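Local coordinates for Ro sixty-related protein, RSR (PDB 2NVO), which binds several small RNAs that accumulate during recovery from ultraviolet irradiation and contributes to the resistance of Deinococcus radiodurans to that radiation, at residues R364-L369 / D405-G410; Q452-V457 / A483-R488; H474-L479 / I504-R509; P490-V495 / R510-V515. One frame throughout, in Å; residues are numbered along the deposited sequence.

Contact 1 of 4, residues R364-L369 / D405-G410; sequences RHLLAL and DALTMG
Strands 364-369 and 405-410 are the two strands of a beta-alpha-beta unit in the VWFA-like domain: helix 388-402 links them, and they run parallel as neighbours in the central sheet. H365, L367 and L369 on one strand and L407 and M409 on the other supply the N-H groups of the backbone bonds that join them, beginning with H365 N, which donates to D405 O. The bond from L367 N to L407 O, 2.9 Å, and the one from M409 N to L367 O, 2.8 Å, are both nearly straight, while L407 N reaches H365 O with a bent bond (138° at the hydrogen).

On one face L366 lies alongside L407, both pointing the same way. With CG anti to the backbone N (chi1 -176°), L366 swings CD1 over the neighbouring strand, 3.5 Å from L407 CD2, a tight fit, and 3.6 Å from M409 CG. Branched and flexible apolar chains suit this face because W449 of helix 445-452 packs on all three residues. The other face, with L367 and T408, is covered by helix 388-402; T408 touches L400 of that helix and also L418 and I420.

At the start of the strands a salt bridge replaces apolar packing. The R364 chain bends at chi3 and brings its guanidinium over the D405 side chain, the two charged planes 59° apart. D405 CB lies over one guanidinium face, and R364 NH2 stands 2.7 Å from D405 OD1.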
loop_
_atom_site.group_PDB
_atom_site.type_symbol
_atom_site.label_atom_id
_atom_site.label_comp_id
_atom_site.label_asym_id
_atom_site.label_seq_id
_atom_site.Cartn_x
_atom_site.Cartn_y
_atom_site.Cartn_z
ATOM N N ARG A 364 -13.720 6.973 -18.925
ATOM C CA ARG A 364 -13.345 8.229 -19.533
ATOM C C ARG A 364 -13.163 9.249 -18.422
ATOM O O ARG A 364 -14.079 9.518 -17.665
ATOM C CB ARG A 364 -14.401 8.678 -20.539
ATOM C CG ARG A 364 -14.637 7.617 -21.628
ATOM C CD ARG A 364 -15.823 7.972 -22.482
ATOM N NE ARG A 364 -15.738 9.359 -22.909
ATOM C CZ ARG A 364 -15.002 9.799 -23.926
ATOM N NH1 ARG A 364 -14.276 8.956 -24.664
ATOM N NH2 ARG A 364 -15.006 11.097 -24.212
ATOM N N HIS A 365 -11.960 9.791 -18.328
ATOM C CA HIS A 365 -11.573 10.631 -17.187
ATOM C C HIS A 365 -11.488 12.079 -17.598
ATOM O O HIS A 365 -11.077 12.380 -18.715
ATOM C CB HIS A 365 -10.186 10.194 -16.661
ATOM C CG HIS A 365 -10.213 8.954 -15.829
ATOM N ND1 HIS A 365 -9.717 8.908 -14.543
ATOM C CD2 HIS A 365 -10.686 7.709 -16.092
ATOM C CE1 HIS A 365 -9.885 7.695 -14.046
ATOM N NE2 HIS A 365 -10.469 6.949 -14.970
ATOM N N LEU A 366 -11.862 12.979 -16.687
ATOM C CA LEU A 366 -11.544 14.388 -16.822
ATOM C C LEU A 366 -10.760 14.737 -15.553
ATOM O O LEU A 366 -11.285 14.603 -14.451
ATOM C CB LEU A 366 -12.809 15.237 -16.893
ATOM C CG LEU A 366 -12.643 16.733 -17.135
ATOM C CD1 LEU A 366 -11.950 16.993 -18.429
ATOM C CD2 LEU A 366 -13.998 17.485 -17.115
ATOM N N LEU A 367 -9.516 15.156 -15.728
ATOM C CA LEU A 367 -8.626 15.447 -14.590
ATOM C C LEU A 367 -8.546 16.957 -14.487
ATOM O O LEU A 367 -8.224 17.624 -15.457
ATOM C CB LEU A 367 -7.229 14.847 -14.813
ATOM C CG LEU A 367 -6.846 13.490 -14.209
ATOM C CD1 LEU A 367 -7.835 12.406 -14.602
ATOM C CD2 LEU A 367 -5.414 13.098 -14.588
ATOM N N ALA A 368 -8.911 17.494 -13.333
ATOM C CA ALA A 368 -8.881 18.933 -13.117
ATOM C C ALA A 368 -7.777 19.208 -12.079
ATOM O O ALA A 368 -7.883 18.791 -10.934
ATOM C CB ALA A 368 -10.220 19.386 -12.617
ATOM N N LEU A 369 -6.719 19.864 -12.531
ATOM C CA LEU A 369 -5.536 20.128 -11.737
ATOM C C LEU A 369 -5.552 21.543 -11.178
ATOM O O LEU A 369 -5.765 22.508 -11.901
ATOM C CB LEU A 369 -4.285 19.978 -12.607
ATOM C CG LEU A 369 -3.669 18.604 -12.807
ATOM C CD1 LEU A 369 -4.734 17.514 -12.877
ATOM C CD2 LEU A 369 -2.723 18.570 -13.996
ATOM N N ASP A 405 -10.075 7.391 -22.423
ATOM C CA ASP A 405 -10.041 8.800 -22.705
ATOM C C ASP A 405 -9.657 9.558 -21.451
ATOM O O ASP A 405 -9.925 9.132 -20.328
ATOM C CB ASP A 405 -11.398 9.269 -23.210
ATOM C CG ASP A 405 -11.289 10.418 -24.191
ATOM O OD1 ASP A 405 -12.354 10.869 -24.665
ATOM O OD2 ASP A 405 -10.156 10.866 -24.500
ATOM N N ALA A 406 -9.009 10.687 -21.646
ATOM C CA ALA A 406 -8.643 11.519 -20.520
ATOM C C ALA A 406 -8.461 12.907 -21.080
ATOM O O ALA A 406 -7.975 13.078 -22.181
ATOM C CB ALA A 406 -7.369 11.025 -19.903
ATOM N N LEU A 407 -8.886 13.904 -20.340
ATOM C CA LEU A 407 -8.650 15.258 -20.768
ATOM C C LEU A 407 -8.205 15.941 -19.485
ATOM O O LEU A 407 -8.799 15.674 -18.455
ATOM C CB LEU A 407 -9.966 15.858 -21.262
ATOM C CG LEU A 407 -10.052 17.377 -21.418
ATOM C CD1 LEU A 407 -9.099 17.873 -22.470
ATOM C CD2 LEU A 407 -11.483 17.770 -21.795
ATOM N N THR A 408 -7.182 16.791 -19.548
ATOM C CA THR A 408 -6.751 17.546 -18.352
ATOM C C THR A 408 -7.099 19.023 -18.454
ATOM O O THR A 408 -6.793 19.689 -19.449
ATOM C CB THR A 408 -5.251 17.426 -18.088
ATOM O OG1 THR A 408 -4.547 18.228 -19.046
ATOM C CG2 THR A 408 -4.807 15.972 -18.188
ATOM N N MET A 409 -7.775 19.514 -17.423
ATOM C CA MET A 409 -8.161 20.898 -17.316
ATOM C C MET A 409 -7.435 21.474 -16.099
ATOM O O MET A 409 -6.920 20.729 -15.267
ATOM C CB MET A 409 -9.672 21.010 -17.095
ATOM C CG MET A 409 -10.516 20.264 -18.143
ATOM S SD MET A 409 -10.415 21.126 -19.723
ATOM C CE MET A 409 -11.403 22.570 -19.347
ATOM N N GLY A 410 -7.429 22.800 -15.994
ATOM C CA GLY A 410 -6.786 23.482 -14.886
ATOM C C GLY A 410 -7.635 24.634 -14.393
ATOM O O GLY A 410 -8.407 25.227 -15.173
#

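Contact 2 of 4, residues Q452-V457 / A483-R488; sequences QERLDV and AQKMGR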
loop_
_atom_site.group_PDB
_atom_site.type_symbol
_atom_site.label_atom_id
_atom_site.label_comp_id
_atom_site.label_asym_id
_atom_site.label_seq_id
_atom_site.Cartn_x
_atom_site.Cartn_y
_atom_site.Cartn_z
ATOM N N GLN A 452 -22.098 21.607 -19.259
ATOM C CA GLN A 452 -22.194 22.743 -20.164
ATOM C C GLN A 452 -21.638 22.418 -21.554
ATOM O O GLN A 452 -22.198 22.825 -22.576
ATOM C CB GLN A 452 -21.443 23.933 -19.565
ATOM C CG GLN A 452 -21.535 25.214 -20.374
ATOM C CD GLN A 452 -21.113 26.443 -19.577
ATOM O OE1 GLN A 452 -20.567 26.334 -18.475
ATOM N NE2 GLN A 452 -21.370 27.622 -20.134
ATOM N N GLU A 453 -20.527 21.692 -21.596
ATOM C CA GLU A 453 -19.903 21.336 -22.867
ATOM C C GLU A 453 -20.462 20.030 -23.438
ATOM O O GLU A 453 -19.990 19.557 -24.453
ATOM C CB GLU A 453 -18.376 21.231 -22.715
ATOM C CG GLU A 453 -17.695 22.501 -22.163
ATOM C CD GLU A 453 -18.071 23.771 -22.923
ATOM O OE1 GLU A 453 -17.864 23.821 -24.154
ATOM O OE2 GLU A 453 -18.569 24.731 -22.285
ATOM N N ARG A 454 -21.456 19.460 -22.767
ATOM C CA ARG A 454 -21.985 18.142 -23.111
ATOM C C ARG A 454 -20.888 17.110 -23.396
ATOM O O ARG A 454 -20.982 16.311 -24.341
ATOM C CB ARG A 454 -22.997 18.246 -24.264
ATOM C CG ARG A 454 -24.101 19.268 -23.988
ATOM C CD ARG A 454 -25.081 19.394 -25.154
ATOM N NE ARG A 454 -24.405 19.325 -26.448
ATOM C CZ ARG A 454 -24.300 18.213 -27.174
ATOM N NH1 ARG A 454 -24.830 17.074 -26.736
ATOM N NH2 ARG A 454 -23.661 18.238 -28.335
ATOM N N LEU A 455 -19.845 17.136 -22.562
ATOM C CA LEU A 455 -18.763 16.161 -22.626
ATOM C C LEU A 455 -19.138 14.916 -21.828
ATOM O O LEU A 455 -19.561 15.010 -20.675
ATOM C CB LEU A 455 -17.471 16.758 -22.055
ATOM C CG LEU A 455 -16.215 15.898 -22.151
ATOM C CD1 LEU A 455 -15.794 15.725 -23.615
ATOM C CD2 LEU A 455 -15.069 16.492 -21.299
ATOM N N ASP A 456 -18.994 13.751 -22.442
ATOM C CA ASP A 456 -19.243 12.499 -21.742
ATOM C C ASP A 456 -18.038 12.155 -20.859
ATOM O O ASP A 456 -16.943 11.926 -21.358
ATOM C CB ASP A 456 -19.515 11.364 -22.731
ATOM C CG ASP A 456 -20.948 11.382 -23.273
ATOM O OD1 ASP A 456 -21.117 11.583 -24.499
ATOM O OD2 ASP A 456 -21.903 11.196 -22.478
ATOM N N VAL A 457 -18.265 12.110 -19.554
ATOM C CA VAL A 457 -17.219 11.806 -18.570
ATOM C C VAL A 457 -17.735 10.768 -17.588
ATOM O O VAL A 457 -18.828 10.915 -17.056
ATOM C CB VAL A 457 -16.824 13.084 -17.788
ATOM C CG1 VAL A 457 -15.832 12.758 -16.634
ATOM C CG2 VAL A 457 -16.237 14.126 -18.749
ATOM N N ALA A 483 -25.982 14.187 -14.334
ATOM C CA ALA A 483 -26.796 13.005 -14.577
ATOM C C ALA A 483 -28.091 13.414 -15.259
ATOM O O ALA A 483 -28.504 12.786 -16.221
ATOM C CB ALA A 483 -27.094 12.299 -13.269
ATOM N N GLN A 484 -28.717 14.482 -14.766
ATOM C CA GLN A 484 -29.977 14.956 -15.337
ATOM C C GLN A 484 -29.874 15.412 -16.787
ATOM O O GLN A 484 -30.818 15.242 -17.559
ATOM C CB GLN A 484 -30.581 16.072 -14.482
ATOM C CG GLN A 484 -31.481 15.549 -13.370
ATOM C CD GLN A 484 -31.472 16.418 -12.122
ATOM O OE1 GLN A 484 -31.109 17.602 -12.164
ATOM N NE2 GLN A 484 -31.864 15.828 -10.994
ATOM N N LYS A 485 -28.742 16.000 -17.155
ATOM C CA LYS A 485 -28.584 16.534 -18.493
ATOM C C LYS A 485 -27.995 15.530 -19.468
ATOM O O LYS A 485 -28.284 15.582 -20.665
ATOM C CB LYS A 485 -27.730 17.805 -18.481
ATOM C CG LYS A 485 -27.219 18.163 -19.858
ATOM C CD LYS A 485 -26.698 19.572 -19.936
ATOM C CE LYS A 485 -26.402 19.936 -21.384
ATOM N NZ LYS A 485 -25.818 21.296 -21.516
ATOM N N MET A 486 -27.182 14.608 -18.963
ATOM C CA MET A 486 -26.415 13.729 -19.844
ATOM C C MET A 486 -26.880 12.278 -19.824
ATOM O O MET A 486 -26.486 11.492 -20.680
ATOM C CB MET A 486 -24.921 13.820 -19.511
ATOM C CG MET A 486 -24.378 15.232 -19.618
ATOM S SD MET A 486 -24.269 15.753 -21.323
ATOM C CE MET A 486 -23.199 14.480 -21.996
ATOM N N GLY A 487 -27.705 11.932 -18.845
ATOM C CA GLY A 487 -28.261 10.590 -18.747
ATOM C C GLY A 487 -27.336 9.511 -18.200
ATOM O O GLY A 487 -27.628 8.317 -18.317
ATOM N N ARG A 488 -26.222 9.937 -17.610
ATOM C CA ARG A 488 -25.254 9.055 -16.959
ATOM C C ARG A 488 -24.868 9.659 -15.610
ATOM O O ARG A 488 -24.815 10.885 -15.456
ATOM C CB ARG A 488 -23.990 8.923 -17.812
ATOM C CG ARG A 488 -23.882 7.649 -18.627
ATOM C CD ARG A 488 -25.060 7.531 -19.552
ATOM N NE ARG A 488 -25.058 6.323 -20.377
ATOM C CZ ARG A 488 -26.146 5.881 -20.999
ATOM N NH1 ARG A 488 -27.290 6.540 -20.844
ATOM N NH2 ARG A 488 -26.103 4.790 -21.757
HETATM O O HOH W 1 -24.957 23.359 -23.255
#
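R454 and M486, the closest approach of the two backbones with CA atoms 7.1 Å apart, lie where two helices end: R454 has positive phi in the Schellman motif after helix 445-452, and M486 is followed by G487, which leaves helix 475-486 with positive phi, a conformation glycine adopts easily.

M486 has the largest share of the contact. Its unbranched chain folds at chi2 and chi3 (-72° and -58°), which lays the thioether against the turn: M486 SD is 3.8 Å from R454 CA, and M486 CE comes to 3.7 Å from R454 O. The same methyl meets the D456 carboxylate, with OD2 at 3.6 Å from M486 CE. A flexible thioether can follow both the backbone of the turn and this carboxylate.

K485 stretches out straight beyond CG and crosses the R454 side chain at about a right angle. The aliphatic parts do the touching, K485 CE at 3.5 Å from R454 CG, while the charged ends stay apart. K485 NZ is hydrogen-bonded to A451 O, and a water that donates to Q452 O (2.9 Å) accepts a weak bond from that ammonium group. The lysine thus helps to satisfy carbonyls in the last turn of helix 445-452.

The connection from helix 445-452 to strand 459-464 therefore packs on the C-terminal end of helix 475-486, and Y482 of that helix adds a second tie, its hydroxyl bonding to L455 O and V457 N.

Contact 3 of 4, residues H474-L479 / I504-R509; sequences HPTVAL and IADPQR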
loop_
_atom_site.group_PDB
_atom_site.type_symbol
_atom_site.label_atom_id
_atom_site.label_comp_id
_atom_site.label_asym_id
_atom_site.label_seq_id
_atom_site.Cartn_x
_atom_site.Cartn_y
_atom_site.Cartn_z
ATOM N N HIS A 474 -22.461 23.114 -4.758
ATOM C CA HIS A 474 -21.740 21.989 -4.182
ATOM C C HIS A 474 -21.583 20.914 -5.246
ATOM O O HIS A 474 -22.450 20.771 -6.114
ATOM C CB HIS A 474 -22.457 21.425 -2.959
ATOM C CG HIS A 474 -21.625 20.454 -2.171
ATOM N ND1 HIS A 474 -21.681 19.093 -2.370
ATOM C CD2 HIS A 474 -20.706 20.653 -1.193
ATOM C CE1 HIS A 474 -20.835 18.491 -1.548
ATOM N NE2 HIS A 474 -20.237 19.418 -0.822
ATOM N N PRO A 475 -20.467 20.168 -5.200
ATOM C CA PRO A 475 -20.272 19.083 -6.162
ATOM C C PRO A 475 -21.419 18.072 -6.182
ATOM O O PRO A 475 -21.597 17.458 -7.219
ATOM C CB PRO A 475 -18.981 18.418 -5.681
ATOM C CG PRO A 475 -18.194 19.570 -5.083
ATOM C CD PRO A 475 -19.258 20.410 -4.384
ATOM N N THR A 476 -22.140 17.874 -5.077
ATOM C CA THR A 476 -23.258 16.924 -5.074
ATOM C C THR A 476 -24.362 17.377 -6.036
ATOM O O THR A 476 -24.899 16.585 -6.802
ATOM C CB THR A 476 -23.857 16.674 -3.647
ATOM O OG1 THR A 476 -24.195 17.915 -3.014
ATOM C CG2 THR A 476 -22.876 15.920 -2.770
ATOM N N VAL A 477 -24.705 18.658 -5.965
ATOM C CA VAL A 477 -25.662 19.267 -6.882
ATOM C C VAL A 477 -25.138 19.199 -8.319
ATOM O O VAL A 477 -25.873 18.838 -9.253
ATOM C CB VAL A 477 -25.956 20.729 -6.467
ATOM C CG1 VAL A 477 -26.666 21.486 -7.574
ATOM C CG2 VAL A 477 -26.758 20.760 -5.179
ATOM N N ALA A 478 -23.854 19.514 -8.485
ATOM C CA ALA A 478 -23.200 19.396 -9.786
ATOM C C ALA A 478 -23.364 18.011 -10.393
ATOM O O ALA A 478 -23.728 17.883 -11.555
ATOM C CB ALA A 478 -21.705 19.771 -9.692
ATOM N N LEU A 479 -23.081 16.972 -9.612
ATOM C CA LEU A 479 -23.171 15.612 -10.121
ATOM C C LEU A 479 -24.606 15.227 -10.509
ATOM O O LEU A 479 -24.816 14.529 -11.508
ATOM C CB LEU A 479 -22.622 14.616 -9.106
ATOM C CG LEU A 479 -21.091 14.620 -8.947
ATOM C CD1 LEU A 479 -20.697 13.900 -7.666
ATOM C CD2 LEU A 479 -20.449 13.964 -10.166
ATOM N N ILE A 504 -15.615 16.502 1.158
ATOM C CA ILE A 504 -16.358 16.897 -0.033
ATOM C C ILE A 504 -17.336 15.793 -0.351
ATOM O O ILE A 504 -18.509 16.047 -0.618
ATOM C CB ILE A 504 -15.426 17.044 -1.238
ATOM C CG1 ILE A 504 -14.332 18.086 -0.951
ATOM C CG2 ILE A 504 -16.227 17.367 -2.506
ATOM C CD1 ILE A 504 -14.557 19.442 -1.545
ATOM N N ALA A 505 -16.835 14.561 -0.321
ATOM C CA ALA A 505 -17.655 13.384 -0.557
ATOM C C ALA A 505 -18.800 13.286 0.445
ATOM O O ALA A 505 -18.593 13.388 1.656
ATOM C CB ALA A 505 -16.804 12.111 -0.507
ATOM N N ASP A 506 -20.004 13.070 -0.075
ATOM C CA ASP A 506 -21.182 12.850 0.757
ATOM C C ASP A 506 -21.233 11.405 1.235
ATOM O O ASP A 506 -21.374 10.494 0.429
ATOM C CB ASP A 506 -22.449 13.168 -0.036
ATOM C CG ASP A 506 -23.678 13.272 0.846
ATOM O OD1 ASP A 506 -23.786 12.507 1.832
ATOM O OD2 ASP A 506 -24.525 14.138 0.559
ATOM N N PRO A 507 -21.114 11.194 2.554
ATOM C CA PRO A 507 -21.101 9.854 3.152
ATOM C C PRO A 507 -22.336 9.062 2.748
ATOM O O PRO A 507 -22.281 7.837 2.645
ATOM C CB PRO A 507 -21.135 10.146 4.656
ATOM C CG PRO A 507 -20.597 11.522 4.790
ATOM C CD PRO A 507 -21.080 12.250 3.577
ATOM N N GLN A 508 -23.433 9.772 2.505
ATOM C CA GLN A 508 -24.687 9.150 2.090
ATOM C C GLN A 508 -24.708 8.752 0.611
ATOM O O GLN A 508 -25.574 7.992 0.182
ATOM C CB GLN A 508 -25.863 10.081 2.389
ATOM C CG GLN A 508 -25.921 10.576 3.826
ATOM C CD GLN A 508 -27.282 11.155 4.188
ATOM O OE1 GLN A 508 -28.161 11.283 3.332
ATOM N NE2 GLN A 508 -27.465 11.504 5.463
ATOM N N ARG A 509 -23.765 9.255 -0.176
ATOM C CA ARG A 509 -23.719 8.879 -1.586
ATOM C C ARG A 509 -22.661 7.818 -1.831
ATOM O O ARG A 509 -21.868 7.523 -0.950
ATOM C CB ARG A 509 -23.473 10.100 -2.463
ATOM C CG ARG A 509 -24.538 11.176 -2.296
ATOM C CD ARG A 509 -24.143 12.457 -2.990
ATOM N NE ARG A 509 -24.057 12.289 -4.435
ATOM C CZ ARG A 509 -24.884 12.844 -5.309
ATOM N NH1 ARG A 509 -25.880 13.622 -4.891
ATOM N NH2 ARG A 509 -24.712 12.620 -6.608
#
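T476 and R509 pack together between the first turn of helix 475-486 and the loop 504-509 that leads into strand 512-517 of the VWFA-like domain. T476 CG2 rests 3.7 Å from R509 CD and 3.9 Å from D506 CB, so the methyl packs on aliphatic carbon while the hydroxyl stays on the helix side. The R509 chain bends at chi3 (65°) and brings its guanidinium against the first turn of the helix, with T476 CA over one face and L479 CB 3.8 Å from R509 NH2. Arginine suits the place by joining a long aliphatic stem to a charged end, which forms salt bridges with D480 and D511. Nearer the start of the helix, P475 CG meets I504 CG2 at 3.9 Å, the two side chains crossing at about a right angle. Proline fits a first helical turn, where its missing N-H costs no helix bond, and C443 borders both residues.

The next shell fixes these groups in place. Within 504-509, D506 forms an Asx turn, its OD1 accepting from Q508 N at 2.8 Å, and a type I beta turn from D506 to R509 brings R509 round to face the helix. M512 of strand 512-517 lies against T476, L479 and D506. H474 is the N-cap: CG anti to the backbone N (chi1 -168°) turns the ring back over the first turn, where ND1 accepts from T476 N and also shares a hydrogen bond with T476 OG1. The ring's edge faces the loop, with H474 CE1 3.5 Å from I504 O.

Contact 4 of 4, residues P490-V495 / R510-V515; sequences PKLIVV and RDMLDV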
loop_
_atom_site.group_PDB
_atom_site.type_symbol
_atom_site.label_atom_id
_atom_site.label_comp_id
_atom_site.label_asym_id
_atom_site.label_seq_id
_atom_site.Cartn_x
_atom_site.Cartn_y
_atom_site.Cartn_z
ATOM N N PRO A 490 -21.808 10.142 -13.254
ATOM C CA PRO A 490 -20.364 9.910 -13.191
ATOM C C PRO A 490 -19.915 9.818 -11.723
ATOM O O PRO A 490 -20.744 9.887 -10.805
ATOM C CB PRO A 490 -19.786 11.176 -13.823
ATOM C CG PRO A 490 -20.892 12.243 -13.688
ATOM C CD PRO A 490 -22.133 11.568 -13.131
ATOM N N LYS A 491 -18.614 9.685 -11.505
ATOM C CA LYS A 491 -18.073 9.690 -10.150
ATOM C C LYS A 491 -17.100 10.854 -9.996
ATOM O O LYS A 491 -16.567 11.359 -10.975
ATOM C CB LYS A 491 -17.359 8.372 -9.848
ATOM C CG LYS A 491 -18.282 7.157 -9.760
ATOM C CD LYS A 491 -17.478 5.902 -9.495
ATOM C CE LYS A 491 -18.366 4.708 -9.191
ATOM N NZ LYS A 491 -19.196 4.374 -10.361
ATOM N N LEU A 492 -16.859 11.260 -8.760
ATOM C CA LEU A 492 -15.896 12.331 -8.491
ATOM C C LEU A 492 -14.889 11.858 -7.441
ATOM O O LEU A 492 -15.281 11.335 -6.398
ATOM C CB LEU A 492 -16.623 13.572 -7.969
ATOM C CG LEU A 492 -15.702 14.640 -7.366
ATOM C CD1 LEU A 492 -14.789 15.209 -8.457
ATOM C CD2 LEU A 492 -16.524 15.746 -6.673
ATOM N N ILE A 493 -13.602 12.034 -7.724
ATOM C CA ILE A 493 -12.550 11.755 -6.741
ATOM C C ILE A 493 -11.857 13.089 -6.498
ATOM O O ILE A 493 -11.484 13.762 -7.445
ATOM C CB ILE A 493 -11.488 10.760 -7.272
ATOM C CG1 ILE A 493 -12.134 9.437 -7.750
ATOM C CG2 ILE A 493 -10.403 10.494 -6.200
ATOM C CD1 ILE A 493 -11.180 8.491 -8.439
ATOM N N VAL A 494 -11.753 13.486 -5.239
ATOM C CA VAL A 494 -10.980 14.664 -4.864
ATOM C C VAL A 494 -9.734 14.211 -4.095
ATOM O O VAL A 494 -9.823 13.566 -3.052
ATOM C CB VAL A 494 -11.837 15.641 -4.012
ATOM C CG1 VAL A 494 -11.010 16.883 -3.629
ATOM C CG2 VAL A 494 -13.080 16.050 -4.802
ATOM N N VAL A 495 -8.570 14.538 -4.641
ATOM C CA VAL A 495 -7.301 14.177 -4.049
ATOM C C VAL A 495 -6.617 15.405 -3.423
ATOM O O VAL A 495 -6.203 16.315 -4.129
ATOM C CB VAL A 495 -6.366 13.554 -5.100
ATOM C CG1 VAL A 495 -5.063 13.052 -4.402
ATOM C CG2 VAL A 495 -7.058 12.401 -5.782
ATOM N N ARG A 510 -22.669 7.232 -3.019
ATOM C CA ARG A 510 -21.677 6.223 -3.366
ATOM C C ARG A 510 -20.778 6.691 -4.494
ATOM O O ARG A 510 -19.790 6.028 -4.802
ATOM C CB ARG A 510 -22.349 4.914 -3.776
ATOM C CG ARG A 510 -23.003 4.180 -2.630
ATOM C CD ARG A 510 -23.244 2.711 -2.966
ATOM N NE ARG A 510 -21.994 1.985 -3.179
ATOM C CZ ARG A 510 -21.650 1.394 -4.322
ATOM N NH1 ARG A 510 -22.470 1.423 -5.368
ATOM N NH2 ARG A 510 -20.487 0.763 -4.417
ATOM N N ASP A 511 -21.123 7.828 -5.105
ATOM C CA ASP A 511 -20.434 8.283 -6.309
ATOM C C ASP A 511 -19.261 9.233 -6.016
ATOM O O ASP A 511 -18.774 9.891 -6.916
ATOM C CB ASP A 511 -21.424 8.924 -7.308
ATOM C CG ASP A 511 -22.246 10.071 -6.692
ATOM O OD1 ASP A 511 -22.046 10.418 -5.508
ATOM O OD2 ASP A 511 -23.107 10.640 -7.401
ATOM N N MET A 512 -18.811 9.283 -4.765
ATOM C CA MET A 512 -17.790 10.252 -4.369
ATOM C C MET A 512 -16.724 9.632 -3.480
ATOM O O MET A 512 -17.025 8.830 -2.597
ATOM C CB MET A 512 -18.426 11.423 -3.608
ATOM C CG MET A 512 -19.522 12.111 -4.379
ATOM S SD MET A 512 -20.328 13.428 -3.441
ATOM C CE MET A 512 -19.241 14.818 -3.755
ATOM N N LEU A 513 -15.481 10.047 -3.693
ATOM C CA LEU A 513 -14.361 9.556 -2.889
ATOM C C LEU A 513 -13.406 10.708 -2.600
ATOM O O LEU A 513 -13.023 11.424 -3.518
ATOM C CB LEU A 513 -13.596 8.477 -3.658
ATOM C CG LEU A 513 -12.344 7.954 -2.940
ATOM C CD1 LEU A 513 -12.769 7.157 -1.743
ATOM C CD2 LEU A 513 -11.472 7.102 -3.882
ATOM N N ASP A 514 -13.033 10.875 -1.338
ATOM C CA ASP A 514 -11.990 11.821 -0.944
ATOM C C ASP A 514 -10.738 11.014 -0.618
ATOM O O ASP A 514 -10.795 10.045 0.148
ATOM C CB ASP A 514 -12.402 12.593 0.317
ATOM C CG ASP A 514 -13.484 13.623 0.063
ATOM O OD1 ASP A 514 -13.766 13.946 -1.113
ATOM O OD2 ASP A 514 -14.048 14.134 1.048
ATOM N N VAL A 515 -9.615 11.409 -1.202
ATOM C CA VAL A 515 -8.326 10.817 -0.890
ATOM C C VAL A 515 -7.538 11.877 -0.150
ATOM O O VAL A 515 -7.198 12.927 -0.711
ATOM C CB VAL A 515 -7.560 10.448 -2.153
ATOM C CG1 VAL A 515 -6.167 9.864 -1.804
ATOM C CG2 VAL A 515 -8.395 9.478 -3.022
HETATM O O HOH W 2 -23.132 10.341 -9.906
#
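Backbone hydrogen bonds from L492, L513, V494 and V515 join strand 491-495 to strand 512-515, which run parallel with their axes 12° apart. L492 N donates to D511 O and V494 N to L513 O, both at 3.0 Å; in return L513 N uses L492 O and V515 N uses V494 O, the last at 2.8 Å and almost straight (176°). CA-H...O contacts, such as I493 CA to L513 O, accompany these bonds.

Apolar contacts fill both faces. On one, I493 CG2 lies 3.9 Å from V515 CG2, and V495 runs alongside V515, pointing the same way. Beta-branched residues favour strand geometry and put methyl groups close to the backbone. Helix 522-530 covers this face: its F529 meets I493 and L513, and its M526 meets V495. On the opposite face L492 CD2 meets M512 CE at 4.1 Å, the two chains crossing obliquely, with P475 of helix 475-486 against L492.

Polar groups are few and have defined partners. D514, buried beside V494 CB, uses its carboxylate to accept from the backbone N of I504 and A505. D511 sets its CB 3.7 Å from P490 O at the start of the pairing, and its carboxylate has R509 as its salt-bridge partner.

K491, I493 and V495 also bond to strand 459-464 on the other edge of their strand. Central parallel strands flanked by helices on both faces are the Rossmann-like architecture of a VWFA domain.

Overall arrangement
All four contacts belong to the VWFA-like domain that closes the TROVE horseshoe into a ring. Contacts 1 and 4 lie in the same sheet, their centres 14 Å apart, with strand 459-464 between them. Contacts 2 and 3 use opposite ends of helix 475-486. Contact 2 touches contact 1, R364 NE lying 3.2 Å from D456 O as a probable hydrogen bond, and contact 4, by packing of V457 on P490. Contacts 3 and 4, centres 9 Å apart, meet through the D514 carboxylate. The calcium ion, bound by S372, S374 and E467, is about 11 Å from the L369 side chain of contact 1 and about 13 Å from that of V494 in contact 4.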